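Local coordinates for 39 kDa initiator binding protein (Trichomonas vaginalis, PDB 1PP7) that binds the initiator (Inr) element of core promoters through this N-terminal DNA-binding domain, probably to direct transcription initiation, at residues M67-V72 / T82-L87; T63-K68 / T103-S108. One frame throughout, in Å; residues are numbered along the deposited sequence.

Contact 1: M67-V72 / T82-L87; sequences MKKKNV and TLNVNL. With nucleotides of chain A; nucleotides of chain B.
K69 and N84 meet beside the sugar-phosphate backbone of DA3 of chain B. The lysine chain crosses the asparagine at about a right angle, and NZ of K69 donates to OD1 of N84. The modelled distance, 2.4 Å, is very short, so the details of this bond are doubtful. NZ of K69 also makes a weak hydrogen bond of 3.0 Å to OP2 of DA3 of chain B. The ammonium may thus link helix 80-89 to a backbone phosphate, though one bond is doubtful and the other weak. The chain gets there by a bend at chi3 (-80°). ND2 of N84 lies 3.5 Å from C2' of DA3 of chain B.

Behind this polar pair lies an apolar layer. CD1 of L83 sits 3.5 Å from CB of K69 and also touches CG1 of V72. CD1 of L87 packs on CD of K69 at 3.9 Å. M67 and L87 reach toward each other tip to tip through CE and CD1.

Other residues of 82-87 face the second DNA strand. ND2 of N86 donates to OP2 of DT7 of chain A at 2.9 Å, with an N-H...O angle of 156°. CG1 of V85 touches the thymine methyl C7 of DT7 of chain A at 3.6 Å, a base contact in the major groove. This is consistent with a helix-turn-helix domain whose recognition helix is 80-89. F34 of helix 34-45 packs on L83 and L87, L57 of strand 57-59 on M67 and V72, and strand 102-106 lies against this contact.

Contact 2: T63-K68 / T103-S108; sequences TEFKMK and TQWKRS
Two central strands of the four-stranded antiparallel sheet pair here, 65-67 with 102-106, in a DNA-binding domain of the helix-turn-helix class. F65 with W105 and M67 with T103 are hydrogen-bonded pairs; K66 with Q104 is the non-hydrogen-bonded pair between them. W105 N donates to F65 O at 2.6 Å, and F65 N returns the bond to W105 O at 2.9 Å. M67 N to T103 O and T103 N to M67 O make the next pair of bonds. The strand segments run 145° apart in direction.

F65, M67, T103 and W105 share the face turned to the helices. CB of W105 lies over the F65 ring, 3.8 Å from its centroid, in a CH-pi contact. The ring of F65 and the five-membered ring of W105 are nearly parallel (23°) but slid apart, so they barely overlap. L38 and L42 of helix 34-45 also pack on F65. On the other face, CB of K66 touches CG of Q104, and the K66 ammonium makes a cation-pi contact with W102. Past the paired residues, a water bridges T63 O and R107 N.

M67 crosses W105 obliquely. Its chain bends at chi3 (114°) and lays CE over the five-membered ring of W105, 3.7 Å from the centroid. SD of M67 lies oblique to that ring, 5.1 Å from the same centroid, a Met-aromatic contact. The nearest ring atom to CE is NE1 of W105, at 3.6 Å.

How the contacts relate
The centres of contacts 1 and 2 lie about 11 Å apart, and M67 and K68 belong to both. Strand 65-67 of contact 2 runs straight into helix 69-76 of contact 1, with K68 as its N-cap. Helix 80-89 follows, then strand 93-99, and strand 102-106 returns to pair with 65-67. The two contacts also touch directly. CD1 of L87 packs on CH2 of W105 at 3.4 Å, and CG of K69 meets CG2 of T103 at 3.9 Å. Side chains of the sheet and of the two helices thus pack on one another at this junction. The sheet lies against the helix that probably reads the initiator DNA.

Contact 1: M67-V72 / T82-L87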
loop_
_atom_site.group_PDB
_atom_site.type_symbol
_atom_site.label_atom_id
_atom_site.label_comp_id
_atom_site.label_asym_id
_atom_site.label_seq_id
_atom_site.Cartn_x
_atom_site.Cartn_y
_atom_site.Cartn_z
ATOM N N MET C 67 -5.327 -4.247 -4.793
ATOM C CA MET C 67 -3.898 -4.425 -4.713
ATOM C C MET C 67 -3.561 -5.880 -4.881
ATOM O O MET C 67 -4.444 -6.728 -4.831
ATOM C CB MET C 67 -3.364 -3.923 -3.337
ATOM C CG MET C 67 -3.587 -4.861 -2.143
ATOM S SD MET C 67 -2.778 -4.199 -0.587
ATOM C CE MET C 67 -4.126 -3.865 0.411
ATOM N N LYS C 68 -2.276 -6.139 -5.144
ATOM C CA LYS C 68 -1.749 -7.484 -5.213
ATOM C C LYS C 68 -0.882 -7.530 -3.924
ATOM O O LYS C 68 0.233 -7.009 -3.884
ATOM C CB LYS C 68 -0.912 -7.644 -6.480
ATOM C CG LYS C 68 -1.745 -7.759 -7.746
ATOM C CD LYS C 68 -0.954 -8.422 -8.861
ATOM C CE LYS C 68 -1.818 -8.563 -10.130
ATOM N NZ LYS C 68 -1.301 -9.484 -11.215
ATOM N N LYS C 69 -1.394 -8.125 -2.853
ATOM C CA LYS C 69 -0.620 -8.125 -1.603
ATOM C C LYS C 69 0.788 -8.675 -1.758
ATOM O O LYS C 69 1.739 -8.150 -1.193
ATOM C CB LYS C 69 -1.368 -8.873 -0.504
ATOM C CG LYS C 69 -2.669 -8.209 -0.232
ATOM C CD LYS C 69 -3.324 -8.734 0.982
ATOM C CE LYS C 69 -4.036 -10.043 0.680
ATOM N NZ LYS C 69 -4.320 -10.738 1.968
ATOM N N LYS C 70 0.914 -9.730 -2.544
ATOM C CA LYS C 70 2.206 -10.328 -2.767
ATOM C C LYS C 70 3.264 -9.254 -3.165
ATOM O O LYS C 70 4.345 -9.240 -2.594
ATOM C CB LYS C 70 2.058 -11.425 -3.833
ATOM C CG LYS C 70 3.210 -12.403 -3.886
ATOM C CD LYS C 70 2.704 -13.796 -4.226
ATOM C CE LYS C 70 3.860 -14.789 -4.383
ATOM N NZ LYS C 70 3.390 -16.180 -4.768
ATOM N N ASN C 71 2.925 -8.341 -4.096
ATOM C CA ASN C 71 3.846 -7.286 -4.556
ATOM C C ASN C 71 3.968 -6.133 -3.566
ATOM O O ASN C 71 5.035 -5.543 -3.384
ATOM C CB ASN C 71 3.385 -6.740 -5.906
ATOM C CG ASN C 71 3.657 -7.729 -7.086
ATOM O OD1 ASN C 71 4.009 -8.894 -6.877
ATOM N ND2 ASN C 71 3.476 -7.252 -8.318
ATOM N N VAL C 72 2.855 -5.788 -2.947
ATOM C CA VAL C 72 2.833 -4.725 -1.983
ATOM C C VAL C 72 3.664 -5.084 -0.751
ATOM O O VAL C 72 4.350 -4.230 -0.185
ATOM C CB VAL C 72 1.422 -4.448 -1.592
ATOM C CG1 VAL C 72 1.392 -3.506 -0.380
ATOM C CG2 VAL C 72 0.692 -3.892 -2.795
ATOM N N THR C 82 2.823 -10.520 7.428
ATOM C CA THR C 82 2.670 -9.360 8.250
ATOM C C THR C 82 1.798 -8.341 7.522
ATOM O O THR C 82 1.081 -7.570 8.168
ATOM C CB THR C 82 4.063 -8.892 8.761
ATOM O OG1 THR C 82 4.126 -7.462 8.899
ATOM C CG2 THR C 82 5.111 -9.407 7.878
ATOM N N LEU C 83 1.768 -8.375 6.177
ATOM C CA LEU C 83 0.910 -7.416 5.480
ATOM C C LEU C 83 -0.536 -7.682 5.950
ATOM O O LEU C 83 -1.239 -6.720 6.336
ATOM C CB LEU C 83 0.954 -7.587 3.973
ATOM C CG LEU C 83 0.853 -6.350 3.085
ATOM C CD1 LEU C 83 0.339 -6.816 1.759
ATOM C CD2 LEU C 83 -0.037 -5.275 3.624
ATOM N N ASN C 84 -0.962 -8.971 5.915
ATOM C CA ASN C 84 -2.316 -9.361 6.317
ATOM C C ASN C 84 -2.554 -8.976 7.753
ATOM O O ASN C 84 -3.610 -8.456 8.088
ATOM C CB ASN C 84 -2.581 -10.870 6.247
ATOM C CG ASN C 84 -2.414 -11.476 4.834
ATOM O OD1 ASN C 84 -2.716 -10.830 3.809
ATOM N ND2 ASN C 84 -1.976 -12.758 4.784
ATOM N N VAL C 85 -1.588 -9.249 8.627
ATOM C CA VAL C 85 -1.773 -8.914 10.015
ATOM C C VAL C 85 -2.031 -7.367 10.165
ATOM O O VAL C 85 -2.931 -6.940 10.915
ATOM C CB VAL C 85 -0.541 -9.403 10.837
ATOM C CG1 VAL C 85 -0.421 -8.646 12.133
ATOM C CG2 VAL C 85 -0.691 -10.909 11.161
ATOM N N ASN C 86 -1.245 -6.540 9.458
ATOM C CA ASN C 86 -1.421 -5.096 9.506
ATOM C C ASN C 86 -2.801 -4.631 8.954
ATOM O O ASN C 86 -3.415 -3.682 9.530
ATOM C CB ASN C 86 -0.302 -4.384 8.723
ATOM C CG ASN C 86 1.061 -4.425 9.437
ATOM O OD1 ASN C 86 1.175 -4.765 10.647
ATOM N ND2 ASN C 86 2.094 -4.082 8.691
ATOM N N LEU C 87 -3.270 -5.244 7.850
ATOM C CA LEU C 87 -4.577 -4.862 7.290
ATOM C C LEU C 87 -5.674 -5.182 8.349
ATOM O O LEU C 87 -6.540 -4.321 8.674
ATOM C CB LEU C 87 -4.860 -5.597 5.961
ATOM C CG LEU C 87 -3.832 -5.301 4.850
ATOM C CD1 LEU C 87 -4.211 -6.048 3.665
ATOM C CD2 LEU C 87 -3.776 -3.877 4.492
ATOM P P DT A 7 6.073 -3.450 10.121
ATOM O OP1 DT A 7 7.295 -2.681 9.703
ATOM O OP2 DT A 7 4.961 -3.702 9.150
ATOM O "O5'" DT A 7 6.547 -4.872 10.630
ATOM C "C5'" DT A 7 7.825 -4.997 11.234
ATOM C "C4'" DT A 7 8.122 -6.442 11.535
ATOM O "O4'" DT A 7 7.471 -6.848 12.762
ATOM C "C3'" DT A 7 7.700 -7.433 10.451
ATOM O "O3'" DT A 7 8.844 -8.191 10.051
ATOM C "C2'" DT A 7 6.668 -8.297 11.149
ATOM C "C1'" DT A 7 7.048 -8.168 12.613
ATOM N N1 DT A 7 5.965 -8.407 13.578
ATOM C C2 DT A 7 6.256 -9.232 14.639
ATOM O O2 DT A 7 7.355 -9.756 14.763
ATOM N N3 DT A 7 5.211 -9.437 15.537
ATOM C C4 DT A 7 3.923 -8.897 15.450
ATOM O O4 DT A 7 3.066 -9.158 16.327
ATOM C C5 DT A 7 3.693 -8.030 14.280
ATOM C C7 DT A 7 2.352 -7.391 14.094
ATOM C C6 DT A 7 4.713 -7.841 13.424
ATOM P P DA B 3 -6.343 -13.588 0.382
ATOM O OP1 DA B 3 -7.621 -12.903 0.009
ATOM O OP2 DA B 3 -5.033 -12.958 0.094
ATOM O "O5'" DA B 3 -6.374 -13.877 1.938
ATOM C "C5'" DA B 3 -7.610 -14.152 2.582
ATOM C "C4'" DA B 3 -7.353 -14.484 4.031
ATOM O "O4'" DA B 3 -6.545 -15.682 4.166
ATOM C "C3'" DA B 3 -6.638 -13.412 4.865
ATOM O "O3'" DA B 3 -7.279 -13.511 6.112
ATOM C "C2'" DA B 3 -5.246 -13.987 5.028
ATOM C "C1'" DA B 3 -5.601 -15.446 5.185
ATOM N N9 DA B 3 -4.512 -16.423 5.085
ATOM C C8 DA B 3 -3.391 -16.421 4.278
ATOM N N7 DA B 3 -2.585 -17.449 4.486
ATOM C C5 DA B 3 -3.215 -18.167 5.488
ATOM C C6 DA B 3 -2.857 -19.355 6.178
ATOM N N6 DA B 3 -1.737 -20.051 5.930
ATOM N N1 DA B 3 -3.703 -19.799 7.147
ATOM C C2 DA B 3 -4.832 -19.096 7.394
ATOM N N3 DA B 3 -5.278 -17.970 6.806
ATOM C C4 DA B 3 -4.412 -17.554 5.857
ATOM P P DT A 8 8.801 -9.119 8.727
ATOM O OP1 DT A 8 10.123 -8.854 8.107
ATOM O OP2 DT A 8 7.595 -9.024 7.893
ATOM O "O5'" DT A 8 8.764 -10.511 9.454
ATOM C "C5'" DT A 8 9.647 -10.683 10.550
ATOM C "C4'" DT A 8 9.465 -12.032 11.179
ATOM O "O4'" DT A 8 8.470 -11.897 12.188
ATOM C "C3'" DT A 8 8.999 -13.141 10.254
ATOM O "O3'" DT A 8 9.902 -14.235 10.337
ATOM C "C2'" DT A 8 7.657 -13.546 10.815
ATOM C "C1'" DT A 8 7.675 -13.039 12.220
ATOM N N1 DT A 8 6.361 -12.640 12.777
ATOM C C2 DT A 8 6.007 -13.134 14.033
ATOM O O2 DT A 8 6.743 -13.792 14.708
ATOM N N3 DT A 8 4.760 -12.777 14.473
ATOM C C4 DT A 8 3.871 -11.930 13.842
ATOM O O4 DT A 8 2.805 -11.648 14.401
ATOM C C5 DT A 8 4.318 -11.415 12.544
ATOM C C7 DT A 8 3.438 -10.471 11.787
ATOM C C6 DT A 8 5.519 -11.807 12.084
#

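Contact 2: T63-K68 / T103-S108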
loop_
_atom_site.group_PDB
_atom_site.type_symbol
_atom_site.label_atom_id
_atom_site.label_comp_id
_atom_site.label_asym_id
_atom_site.label_seq_id
_atom_site.Cartn_x
_atom_site.Cartn_y
_atom_site.Cartn_z
ATOM N N THR C 63 -13.063 5.877 -2.716
ATOM C CA THR C 63 -12.917 5.124 -1.462
ATOM C C THR C 63 -12.494 3.647 -1.415
ATOM O O THR C 63 -12.427 3.059 -0.341
ATOM C CB THR C 63 -14.222 5.228 -0.661
ATOM O OG1 THR C 63 -15.282 4.651 -1.426
ATOM C CG2 THR C 63 -14.575 6.667 -0.390
ATOM N N GLU C 64 -12.215 3.044 -2.550
ATOM C CA GLU C 64 -11.833 1.658 -2.551
ATOM C C GLU C 64 -10.579 1.543 -3.388
ATOM O O GLU C 64 -10.376 2.317 -4.324
ATOM C CB GLU C 64 -12.989 0.800 -3.145
ATOM C CG GLU C 64 -14.357 1.191 -2.543
ATOM C CD GLU C 64 -15.532 0.204 -2.828
ATOM O OE1 GLU C 64 -16.659 0.467 -2.288
ATOM O OE2 GLU C 64 -15.343 -0.814 -3.572
ATOM N N PHE C 65 -9.725 0.588 -3.056
ATOM C CA PHE C 65 -8.502 0.353 -3.821
ATOM C C PHE C 65 -8.360 -1.147 -3.965
ATOM O O PHE C 65 -8.989 -1.927 -3.252
ATOM C CB PHE C 65 -7.232 0.946 -3.129
ATOM C CG PHE C 65 -6.916 0.383 -1.740
ATOM C CD1 PHE C 65 -7.517 0.942 -0.581
ATOM C CD2 PHE C 65 -5.936 -0.597 -1.578
ATOM C CE1 PHE C 65 -7.146 0.543 0.697
ATOM C CE2 PHE C 65 -5.538 -1.018 -0.294
ATOM C CZ PHE C 65 -6.147 -0.444 0.851
ATOM N N LYS C 66 -7.542 -1.551 -4.923
ATOM C CA LYS C 66 -7.306 -2.943 -5.141
ATOM C C LYS C 66 -5.827 -3.047 -5.082
ATOM O O LYS C 66 -5.137 -2.051 -5.321
ATOM C CB LYS C 66 -7.803 -3.387 -6.508
ATOM C CG LYS C 66 -7.283 -2.558 -7.706
ATOM C CD LYS C 66 -7.591 -3.361 -8.985
ATOM C CE LYS C 66 -7.780 -2.471 -10.234
ATOM N NZ LYS C 66 -7.794 -3.285 -11.550
ATOM N N MET C 67 -5.327 -4.247 -4.793
ATOM C CA MET C 67 -3.898 -4.425 -4.713
ATOM C C MET C 67 -3.561 -5.880 -4.881
ATOM O O MET C 67 -4.444 -6.728 -4.831
ATOM C CB MET C 67 -3.364 -3.923 -3.337
ATOM C CG MET C 67 -3.587 -4.861 -2.143
ATOM S SD MET C 67 -2.778 -4.199 -0.587
ATOM C CE MET C 67 -4.126 -3.865 0.411
ATOM N N LYS C 68 -2.276 -6.139 -5.144
ATOM C CA LYS C 68 -1.749 -7.484 -5.213
ATOM C C LYS C 68 -0.882 -7.530 -3.924
ATOM O O LYS C 68 0.233 -7.009 -3.884
ATOM C CB LYS C 68 -0.912 -7.644 -6.480
ATOM C CG LYS C 68 -1.745 -7.759 -7.746
ATOM C CD LYS C 68 -0.954 -8.422 -8.861
ATOM C CE LYS C 68 -1.818 -8.563 -10.130
ATOM N NZ LYS C 68 -1.301 -9.484 -11.215
ATOM N N THR C 103 -6.878 -8.172 -4.778
ATOM C CA THR C 103 -7.761 -8.130 -3.659
ATOM C C THR C 103 -8.257 -6.667 -3.616
ATOM O O THR C 103 -7.596 -5.786 -4.178
ATOM C CB THR C 103 -6.932 -8.746 -2.462
ATOM O OG1 THR C 103 -7.774 -9.622 -1.707
ATOM C CG2 THR C 103 -6.221 -7.770 -1.653
ATOM N N GLN C 104 -9.461 -6.416 -3.077
ATOM C CA GLN C 104 -10.011 -5.050 -3.028
ATOM C C GLN C 104 -10.284 -4.646 -1.632
ATOM O O GLN C 104 -10.632 -5.500 -0.808
ATOM C CB GLN C 104 -11.294 -4.964 -3.806
ATOM C CG GLN C 104 -11.153 -4.180 -5.075
ATOM C CD GLN C 104 -12.312 -4.382 -5.971
ATOM O OE1 GLN C 104 -13.465 -4.163 -5.562
ATOM N NE2 GLN C 104 -12.033 -4.818 -7.220
ATOM N N TRP C 105 -10.181 -3.333 -1.374
ATOM C CA TRP C 105 -10.312 -2.795 -0.022
ATOM C C TRP C 105 -10.902 -1.430 0.199
ATOM O O TRP C 105 -10.930 -0.628 -0.702
ATOM C CB TRP C 105 -8.931 -2.716 0.649
ATOM C CG TRP C 105 -8.207 -3.981 0.645
ATOM C CD1 TRP C 105 -7.615 -4.567 -0.424
ATOM C CD2 TRP C 105 -8.056 -4.887 1.742
ATOM N NE1 TRP C 105 -7.123 -5.768 -0.080
ATOM C CE2 TRP C 105 -7.368 -6.004 1.248
ATOM C CE3 TRP C 105 -8.432 -4.860 3.081
ATOM C CZ2 TRP C 105 -7.039 -7.110 2.054
ATOM C CZ3 TRP C 105 -8.119 -5.947 3.883
ATOM C CH2 TRP C 105 -7.429 -7.062 3.361
ATOM N N LYS C 106 -11.277 -1.174 1.467
ATOM C CA LYS C 106 -11.791 0.107 1.944
ATOM C C LYS C 106 -11.519 0.184 3.449
ATOM O O LYS C 106 -11.283 -0.820 4.101
ATOM C CB LYS C 106 -13.287 0.286 1.645
ATOM C CG LYS C 106 -14.243 0.157 2.835
ATOM C CD LYS C 106 -15.480 -0.618 2.445
ATOM C CE LYS C 106 -16.754 -0.181 3.210
ATOM N NZ LYS C 106 -16.759 -0.423 4.666
ATOM N N ARG C 107 -11.541 1.382 4.015
ATOM C CA ARG C 107 -11.255 1.558 5.443
ATOM C C ARG C 107 -11.832 2.917 5.717
ATOM O O ARG C 107 -11.615 3.843 4.936
ATOM C CB ARG C 107 -9.744 1.553 5.686
ATOM C CG ARG C 107 -9.372 1.776 7.157
ATOM C CD ARG C 107 -7.943 2.259 7.340
ATOM N NE ARG C 107 -7.476 2.168 8.722
ATOM C CZ ARG C 107 -6.772 3.125 9.355
ATOM N NH1 ARG C 107 -6.449 4.277 8.757
ATOM N NH2 ARG C 107 -6.351 2.910 10.582
ATOM N N SER C 108 -12.568 3.080 6.803
ATOM C CA SER C 108 -13.202 4.375 7.017
ATOM C C SER C 108 -12.200 5.558 7.122
ATOM O O SER C 108 -11.206 5.497 7.829
ATOM C CB SER C 108 -14.163 4.282 8.227
ATOM O OG SER C 108 -13.426 4.297 9.439
HETATM O O HOH W 1 -11.465 3.388 2.010
#